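Local coordinates for muramidase (Sodiomyces alcalophilus, PDB 6ZM8), which probably hydrolyses the beta-1,4 glycosidic bonds of bacterial peptidoglycan as a fungal lysozyme of glycoside hydrolase family 25, at residues F5-W10 / T14-A19; Y20-R25 / K184-G189. All coordinates share one frame; numbering follows the deposited sequence.

Interaction 1. Residues F5-W10 / T14-A19; sequences FDISGW and TDFARA
Phe-5 and Ile-7, on the same side of strand 2-7, pack against Thr-14, just ahead of helix 16-22, and Phe-16 and Ala-19 in its first turn, the first strand-to-helix step of a beta-alpha-beta unit in this TIM-barrel-clan domain. The tight part centres on Thr-14. With OG1 at chi1 -49°, CG2 is left anti to the backbone N, which turns the methyl toward two rings: it meets the edge of Phe-5 in plane, 3.8 Å from CE2, and sits over the centre of one Phe-16 face, 3.5 Å above the plane. The two rings touch obliquely, Phe-5 CZ to Phe-16 CE1 at 3.9 Å, while Ala-19 CB closes on Phe-5 CE1 at the same 3.9 Å. From Ile-7, CD1 reaches Phe-16 CZ at 3.8 Å and meets Thr-14 OG1 tip to tip at 3.6 Å.

The solvent side is different in kind. Asp-15, Ala-17 and Arg-18 are exposed and add nothing to the interface; there Asp-15 N-caps the helix, its OD1 accepting from Arg-18 N at 3.0 Å with an N-H...O angle of 169°. Phe-5 and Ile-7 also touch Val-27 and Ile-29 of the neighbouring strand 26-33, and Ala-49 of helix 42-51 touches Phe-16. With only 187 Å² buried and all cross-contacts made by side chains, the fit of methyls to rings, rather than polar bonding, joins helix to strand.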
ATOM      1  N   PHE A   5       4.940  -7.804   6.258  1.00  4.85           N
ATOM      2  CA  PHE A   5       3.738  -8.519   5.845  1.00  4.79           C
ATOM      3  C   PHE A   5       2.579  -7.522   5.726  1.00  4.51           C
ATOM      4  O   PHE A   5       2.729  -6.332   5.990  1.00  4.85           O
ATOM      5  CB  PHE A   5       3.441  -9.722   6.776  1.00  5.23           C
ATOM      6  CG  PHE A   5       2.992  -9.427   8.185  1.00  5.35           C
ATOM      7  CD1 PHE A   5       3.852  -8.890   9.146  1.00  6.21           C
ATOM      8  CD2 PHE A   5       1.706  -9.754   8.582  1.00  6.01           C
ATOM      9  CE1 PHE A   5       3.443  -8.705  10.453  1.00  6.80           C
ATOM     10  CE2 PHE A   5       1.286  -9.587   9.897  1.00  6.83           C
ATOM     11  CZ  PHE A   5       2.168  -9.077  10.835  1.00  6.83           C
ATOM     12  N   ASP A   6       1.426  -8.033   5.297  1.00  4.73           N
ATOM     13  CA  ASP A   6       0.229  -7.201   5.254  1.00  4.69           C
ATOM     14  C   ASP A   6      -0.992  -8.071   5.523  1.00  4.66           C
ATOM     15  O   ASP A   6      -1.001  -9.278   5.280  1.00  5.30           O
ATOM     16  CB  ASP A   6       0.089  -6.406   3.932  1.00  4.89           C
ATOM     17  CG  ASP A   6      -0.002  -7.296   2.712  1.00  4.96           C
ATOM     18  OD1 ASP A   6      -1.127  -7.811   2.459  1.00  5.76           O
ATOM     19  OD2 ASP A   6       1.036  -7.495   2.036  1.00  5.22           O
ATOM     20  N   ILE A   7      -1.992  -7.402   6.074  1.00  4.84           N
ATOM     21  CA  ILE A   7      -3.227  -8.028   6.563  1.00  5.13           C
ATOM     22  C   ILE A   7      -4.409  -7.097   6.299  1.00  5.10           C
ATOM     23  O   ILE A   7      -4.278  -5.883   6.102  1.00  5.38           O
ATOM     24  CB  ILE A   7      -3.128  -8.364   8.066  1.00  5.69           C
ATOM     25  CG1 ILE A   7      -2.873  -7.094   8.902  1.00  6.19           C
ATOM     26  CG2 ILE A   7      -2.082  -9.447   8.317  1.00  6.38           C
ATOM     27  CD1 ILE A   7      -2.604  -7.371  10.370  1.00  7.13           C
ATOM     28  N   SER A   8      -5.582  -7.721   6.354  1.00  5.93           N
ATOM     29  CA  SER A   8      -6.865  -7.032   6.226  1.00  5.92           C
ATOM     30  C   SER A   8      -7.855  -7.703   7.158  1.00  6.00           C
ATOM     31  O   SER A   8      -7.503  -8.587   7.957  1.00  6.68           O
ATOM     32  CB  SER A   8      -7.370  -7.077   4.795  1.00  6.83           C
ATOM     33  OG  SER A   8      -7.783  -8.393   4.472  1.00  7.88           O
ATOM     34  N   GLY A   9      -9.129  -7.334   7.037  1.00  6.97           N
ATOM     35  CA  GLY A   9     -10.175  -8.009   7.806  1.00  7.94           C
ATOM     36  C   GLY A   9     -10.373  -9.445   7.383  1.00  8.04           C
ATOM     37  O   GLY A   9     -11.163 -10.156   8.059  1.00 10.63           O
ATOM     38  N   TRP A  10      -9.749  -9.932   6.337  1.00  7.57           N
ATOM     39  CA  TRP A  10      -9.788 -11.349   5.993  1.00  8.37           C
ATOM     40  C   TRP A  10      -9.098 -12.204   7.058  1.00  8.12           C
ATOM     41  O   TRP A  10      -9.424 -13.374   7.167  1.00 10.04           O
ATOM     42  CB  TRP A  10      -9.118 -11.549   4.618  1.00  9.35           C
ATOM     43  CG  TRP A  10      -9.404 -12.825   3.933  1.00 11.40           C
ATOM     44  CD1 TRP A  10      -8.570 -13.906   3.855  1.00 13.61           C
ATOM     45  CD2 TRP A  10     -10.586 -13.179   3.229  1.00 11.83           C
ATOM     46  NE1 TRP A  10      -9.167 -14.922   3.169  1.00 14.66           N
ATOM     47  CE2 TRP A  10     -10.414 -14.508   2.784  1.00 12.46           C
ATOM     48  CE3 TRP A  10     -11.788 -12.540   2.961  1.00 12.35           C
ATOM     49  CZ2 TRP A  10     -11.382 -15.186   2.070  1.00 13.59           C
ATOM     50  CZ3 TRP A  10     -12.753 -13.216   2.220  1.00 13.71           C
ATOM     51  CH2 TRP A  10     -12.534 -14.513   1.777  1.00 14.12           C
ATOM     52  N   THR A  14      -3.861 -12.069  14.371  1.00 11.59           N
ATOM     53  CA  THR A  14      -2.469 -11.680  14.194  1.00  9.25           C
ATOM     54  C   THR A  14      -1.854 -11.435  15.558  1.00  9.60           C
ATOM     55  O   THR A  14      -2.235 -10.511  16.265  1.00 11.77           O
ATOM     56  CB  THR A  14      -2.261 -10.437  13.309  1.00  9.12           C
ATOM     57  OG1 THR A  14      -3.002 -10.561  12.096  1.00  9.34           O
ATOM     58  CG2 THR A  14      -0.802 -10.255  13.020  1.00 10.22           C
ATOM     59  N   ASP A  15      -0.927 -12.297  15.938  1.00  9.41           N
ATOM     60  CA  ASP A  15      -0.133 -12.158  17.175  1.00 10.16           C
ATOM     61  C   ASP A  15       1.134 -11.412  16.821  1.00  8.89           C
ATOM     62  O   ASP A  15       2.045 -11.976  16.191  1.00  8.42           O
ATOM     63  CB  ASP A  15       0.127 -13.525  17.750  1.00 11.03           C
ATOM     64  CG  ASP A  15       0.983 -13.532  18.997  1.00 12.51           C
ATOM     65  OD1 ASP A  15       1.668 -12.576  19.262  1.00 12.65           O
ATOM     66  OD2 ASP A  15       1.014 -14.611  19.638  1.00 17.09           O
ATOM     67  N   PHE A  16       1.161 -10.129  17.106  1.00  9.08           N
ATOM     68  CA  PHE A  16       2.291  -9.293  16.659  1.00  8.43           C
ATOM     69  C   PHE A  16       3.581  -9.560  17.439  1.00  8.54           C
ATOM     70  O   PHE A  16       4.651  -9.356  16.909  1.00  8.65           O
ATOM     71  CB  PHE A  16       1.927  -7.808  16.688  1.00  9.01           C
ATOM     72  CG  PHE A  16       0.923  -7.438  15.633  1.00  9.71           C
ATOM     73  CD1 PHE A  16       1.353  -7.113  14.347  1.00 10.85           C
ATOM     74  CD2 PHE A  16      -0.442  -7.434  15.901  1.00 11.51           C
ATOM     75  CE1 PHE A  16       0.385  -6.759  13.384  1.00 11.30           C
ATOM     76  CE2 PHE A  16      -1.388  -7.069  14.966  1.00 12.42           C
ATOM     77  CZ  PHE A  16      -0.965  -6.726  13.726  1.00 12.08           C
ATOM     78  N   ALA A  17       3.471 -10.032  18.694  1.00  9.57           N
ATOM     79  CA  ALA A  17       4.692 -10.448  19.392  1.00  9.93           C
ATOM     80  C   ALA A  17       5.336 -11.630  18.642  1.00  9.51           C
ATOM     81  O   ALA A  17       6.575 -11.660  18.449  1.00  9.44           O
ATOM     82  CB  ALA A  17       4.376 -10.817  20.826  1.00 12.05           C
ATOM     83  N   ARG A  18       4.517 -12.588  18.232  1.00  9.19           N
ATOM     84  CA  ARG A  18       5.011 -13.722  17.456  1.00  9.12           C
ATOM     85  C   ARG A  18       5.604 -13.254  16.116  1.00  7.88           C
ATOM     86  O   ARG A  18       6.648 -13.735  15.673  1.00  8.45           O
ATOM     87  CB  ARG A  18       3.886 -14.741  17.230  1.00 10.47           C
ATOM     88  CG  ARG A  18       4.216 -15.878  16.275  1.00 12.75           C
ATOM     89  CD  ARG A  18       3.012 -16.810  16.092  1.00 15.19           C
ATOM     90  NE  ARG A  18       3.191 -17.629  14.883  1.00 18.51           N
ATOM     91  CZ  ARG A  18       2.313 -18.484  14.377  1.00 19.65           C
ATOM     92  NH1 ARG A  18       2.593 -19.121  13.245  1.00 23.52           N
ATOM     93  NH2 ARG A  18       1.145 -18.642  14.981  1.00 23.16           N
ATOM     94  N   ALA A  19       4.921 -12.305  15.458  1.00  7.41           N
ATOM     95  CA  ALA A  19       5.435 -11.783  14.191  1.00  7.09           C
ATOM     96  C   ALA A  19       6.791 -11.110  14.394  1.00  6.75           C
ATOM     97  O   ALA A  19       7.706 -11.285  13.565  1.00  6.92           O
ATOM     98  CB  ALA A  19       4.430 -10.841  13.586  1.00  6.92           C
TER

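Interaction 2. Residues Y20-R25 / K184-G189; sequences YANGDR and KYPQGG
Tyr-185 brings the edge of its ring to Asp-24, whose OD2 lies near the ring plane and accepts from Tyr-185 OH at 2.6 Å. The loop side is a type I beta turn from Tyr-185 to Gly-188; the helix side ends in a Schellman motif, with Gly-23 at positive phi. The phenol lies anti to the backbone N (chi1 -172°), which extends it from the turn to the carboxylate. The hydroxyl meets the carboxylate from above, 48° out of its plane. Asn-22 ND2 grips the same oxygen at 2.9 Å from the opposite face. Two donors on opposite faces thus grip OD2 and would probably favour the ionised form of this buried carboxylate. An alanine in place of Asp-24 would probably leave both the tyrosine hydroxyl and the asparagine amide without their shared acceptor and lose this polar tie between the C-terminal end of the helix and the loop. Pro-186 CD covers one face of the Tyr-185 ring, 3.4 Å above the plane and offset toward the rim. Beyond the last helical turn, Arg-25 NH1 lies over one face of the Tyr-20 ring, 3.3 Å above its centre, and is hydrogen-bonded to Tyr-20 O at 2.9 Å, in the carbonyl plane.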
ATOM      1  N   TYR A  20       6.941 -10.326  15.463  1.00  7.29           N
ATOM      2  CA  TYR A  20       8.232  -9.671  15.687  1.00  7.35           C
ATOM      3  C   TYR A  20       9.307 -10.753  15.947  1.00  7.61           C
ATOM      4  O   TYR A  20      10.451 -10.646  15.442  1.00  7.58           O
ATOM      5  CB  TYR A  20       8.121  -8.689  16.870  1.00  8.22           C
ATOM      6  CG  TYR A  20       9.317  -7.764  16.946  1.00  8.35           C
ATOM      7  CD1 TYR A  20      10.461  -8.126  17.631  1.00  9.99           C
ATOM      8  CD2 TYR A  20       9.277  -6.542  16.335  1.00  8.94           C
ATOM      9  CE1 TYR A  20      11.561  -7.321  17.657  1.00 11.69           C
ATOM     10  CE2 TYR A  20      10.368  -5.699  16.383  1.00 10.79           C
ATOM     11  CZ  TYR A  20      11.517  -6.092  17.030  1.00 12.22           C
ATOM     12  OH  TYR A  20      12.618  -5.280  17.076  1.00 16.39           O
ATOM     13  N   ALA A  21       8.970 -11.796  16.712  1.00  7.85           N
ATOM     14  CA  ALA A  21       9.909 -12.882  16.977  1.00  8.54           C
ATOM     15  C   ALA A  21      10.305 -13.612  15.682  1.00  7.87           C
ATOM     16  O   ALA A  21      11.420 -14.121  15.576  1.00  8.63           O
ATOM     17  CB  ALA A  21       9.322 -13.827  18.009  1.00  9.83           C
ATOM     18  N   ASN A  22       9.394 -13.674  14.722  1.00  6.91           N
ATOM     19  CA  ASN A  22       9.678 -14.261  13.414  1.00  6.55           C
ATOM     20  C   ASN A  22      10.702 -13.443  12.629  1.00  6.26           C
ATOM     21  O   ASN A  22      11.263 -13.931  11.652  1.00  7.11           O
ATOM     22  CB  ASN A  22       8.364 -14.342  12.620  1.00  6.68           C
ATOM     23  CG  ASN A  22       8.465 -15.165  11.354  1.00  6.38           C
ATOM     24  OD1 ASN A  22       8.965 -16.297  11.372  1.00  6.82           O
ATOM     25  ND2 ASN A  22       7.940 -14.640  10.250  1.00  6.52           N
ATOM     26  N   GLY A  23      10.894 -12.191  13.011  1.00  6.32           N
ATOM     27  CA  GLY A  23      11.806 -11.295  12.313  1.00  6.55           C
ATOM     28  C   GLY A  23      11.122 -10.250  11.481  1.00  6.24           C
ATOM     29  O   GLY A  23      11.817  -9.424  10.848  1.00  7.18           O
ATOM     30  N   ASP A  24       9.786 -10.260  11.420  1.00  5.98           N
ATOM     31  CA  ASP A  24       9.083  -9.224  10.681  1.00  5.82           C
ATOM     32  C   ASP A  24       9.231  -7.876  11.411  1.00  5.71           C
ATOM     33  O   ASP A  24       9.217  -7.820  12.629  1.00  6.21           O
ATOM     34  CB  ASP A  24       7.612  -9.607  10.542  1.00  5.95           C
ATOM     35  CG  ASP A  24       7.509 -10.893   9.717  1.00  6.00           C
ATOM     36  OD1 ASP A  24       7.889 -10.837   8.538  1.00  7.47           O
ATOM     37  OD2 ASP A  24       7.048 -11.914  10.284  1.00  6.54           O
ATOM     38  N   ARG A  25       9.329  -6.800  10.605  1.00  5.70           N
ATOM     39  CA  ARG A  25       9.575  -5.484  11.176  1.00  5.70           C
ATOM     40  C   ARG A  25       8.582  -4.415  10.722  1.00  5.63           C
ATOM     41  O   ARG A  25       8.529  -3.344  11.333  1.00  6.20           O
ATOM     42  CB  ARG A  25      11.011  -5.021  10.906  1.00  6.58           C
ATOM     43  CG  ARG A  25      12.058  -5.907  11.593  1.00  7.14           C
ATOM     44  CD  ARG A  25      12.089  -5.680  13.103  1.00  7.57           C
ATOM     45  NE  ARG A  25      13.061  -6.537  13.789  1.00  8.70           N
ATOM     46  CZ  ARG A  25      12.798  -7.716  14.325  1.00  7.96           C
ATOM     47  NH1 ARG A  25      11.610  -8.287  14.189  1.00  7.58           N
ATOM     48  NH2 ARG A  25      13.757  -8.331  15.002  1.00  9.49           N
ATOM     49  N   LYS A 184       1.003 -16.080   1.733  1.00  6.71           N
ATOM     50  CA  LYS A 184       1.116 -17.189   2.675  1.00  7.80           C
ATOM     51  C   LYS A 184       1.878 -16.758   3.924  1.00  7.01           C
ATOM     52  O   LYS A 184       2.675 -17.526   4.471  1.00  8.17           O
ATOM     53  CB  LYS A 184       1.785 -18.399   2.020  1.00 10.87           C
ATOM     54  CG  LYS A 184       1.095 -18.959   0.817  1.00 14.33           C
ATOM     55  CD  LYS A 184       1.950 -19.996   0.127  1.00 21.05           C
ATOM     56  CE  LYS A 184       1.200 -20.733  -0.951  1.00 26.87           C
ATOM     57  NZ  LYS A 184       2.084 -21.659  -1.674  1.00 26.18           N
ATOM     58  N   TYR A 185       1.601 -15.570   4.445  1.00  6.63           N
ATOM     59  CA  TYR A 185       2.162 -15.221   5.750  1.00  6.43           C
ATOM     60  C   TYR A 185       1.732 -16.303   6.738  1.00  6.67           C
ATOM     61  O   TYR A 185       0.570 -16.743   6.711  1.00  7.12           O
ATOM     62  CB  TYR A 185       1.657 -13.840   6.193  1.00  6.14           C
ATOM     63  CG  TYR A 185       2.359 -13.368   7.436  1.00  6.19           C
ATOM     64  CD1 TYR A 185       3.684 -12.957   7.344  1.00  6.09           C
ATOM     65  CD2 TYR A 185       1.767 -13.408   8.687  1.00  6.66           C
ATOM     66  CE1 TYR A 185       4.439 -12.664   8.465  1.00  6.29           C
ATOM     67  CE2 TYR A 185       2.511 -13.120   9.836  1.00  6.62           C
ATOM     68  CZ  TYR A 185       3.864 -12.773   9.719  1.00  6.30           C
ATOM     69  OH  TYR A 185       4.572 -12.543  10.864  1.00  7.12           O
ATOM     70  N   PRO A 186       2.600 -16.741   7.676  1.00  6.86           N
ATOM     71  CA  PRO A 186       2.250 -17.943   8.472  1.00  7.72           C
ATOM     72  C   PRO A 186       1.003 -17.792   9.317  1.00  8.17           C
ATOM     73  O   PRO A 186       0.325 -18.790   9.562  1.00 10.07           O
ATOM     74  CB  PRO A 186       3.488 -18.188   9.324  1.00  9.49           C
ATOM     75  CG  PRO A 186       4.320 -16.937   9.229  1.00  9.85           C
ATOM     76  CD  PRO A 186       4.009 -16.392   7.872  1.00  7.22           C
ATOM     77  N   GLN A 187       0.716 -16.590   9.787  1.00  7.74           N
ATOM     78  CA  GLN A 187      -0.486 -16.328  10.592  1.00  8.05           C
ATOM     79  C   GLN A 187      -1.667 -15.880   9.746  1.00  7.93           C
ATOM     80  O   GLN A 187      -2.703 -15.541  10.331  1.00  9.60           O
ATOM     81  CB  GLN A 187      -0.208 -15.263  11.654  1.00  8.61           C
ATOM     82  CG  GLN A 187       0.888 -15.665  12.645  1.00  9.54           C
ATOM     83  CD  GLN A 187       0.904 -14.689  13.784  1.00  9.23           C
ATOM     84  OE1 GLN A 187      -0.119 -14.471  14.442  1.00 11.18           O
ATOM     85  NE2 GLN A 187       2.038 -14.038  14.029  1.00  9.12           N
ATOM     86  N   GLY A 188      -1.526 -15.874   8.426  1.00  7.33           N
ATOM     87  CA  GLY A 188      -2.526 -15.340   7.528  1.00  7.31           C
ATOM     88  C   GLY A 188      -2.096 -13.954   7.034  1.00  6.55           C
ATOM     89  O   GLY A 188      -1.627 -13.129   7.821  1.00  7.24           O
ATOM     90  N   GLY A 189      -2.288 -13.723   5.748  1.00  6.48           N
ATOM     91  CA  GLY A 189      -1.901 -12.474   5.113  1.00  6.32           C
ATOM     92  C   GLY A 189      -0.860 -12.706   4.047  1.00  5.52           C
ATOM     93  O   GLY A 189      -0.604 -13.830   3.617  1.00  6.16           O
TER

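From the N terminus, interaction 1 comes first: strand 2-7 leads through a short connection to helix 16-22, and the contact closes this local loop, with three residues between its segments. Interaction 2 opens only afterwards, at the end of the same helix, and spans 158 residues to the loop between strands 178-182 and 190-194. The two are therefore in series, neither nested nor crossed, with centres about 7 Å apart. They also touch directly: the ring of Tyr-185 stacks on that of Phe-5, and Asp-15 N bonds to Gln-187 OE1. Helix 16-22 is thus tied to the first strand and to the late loop, linking early and late parts of the barrel.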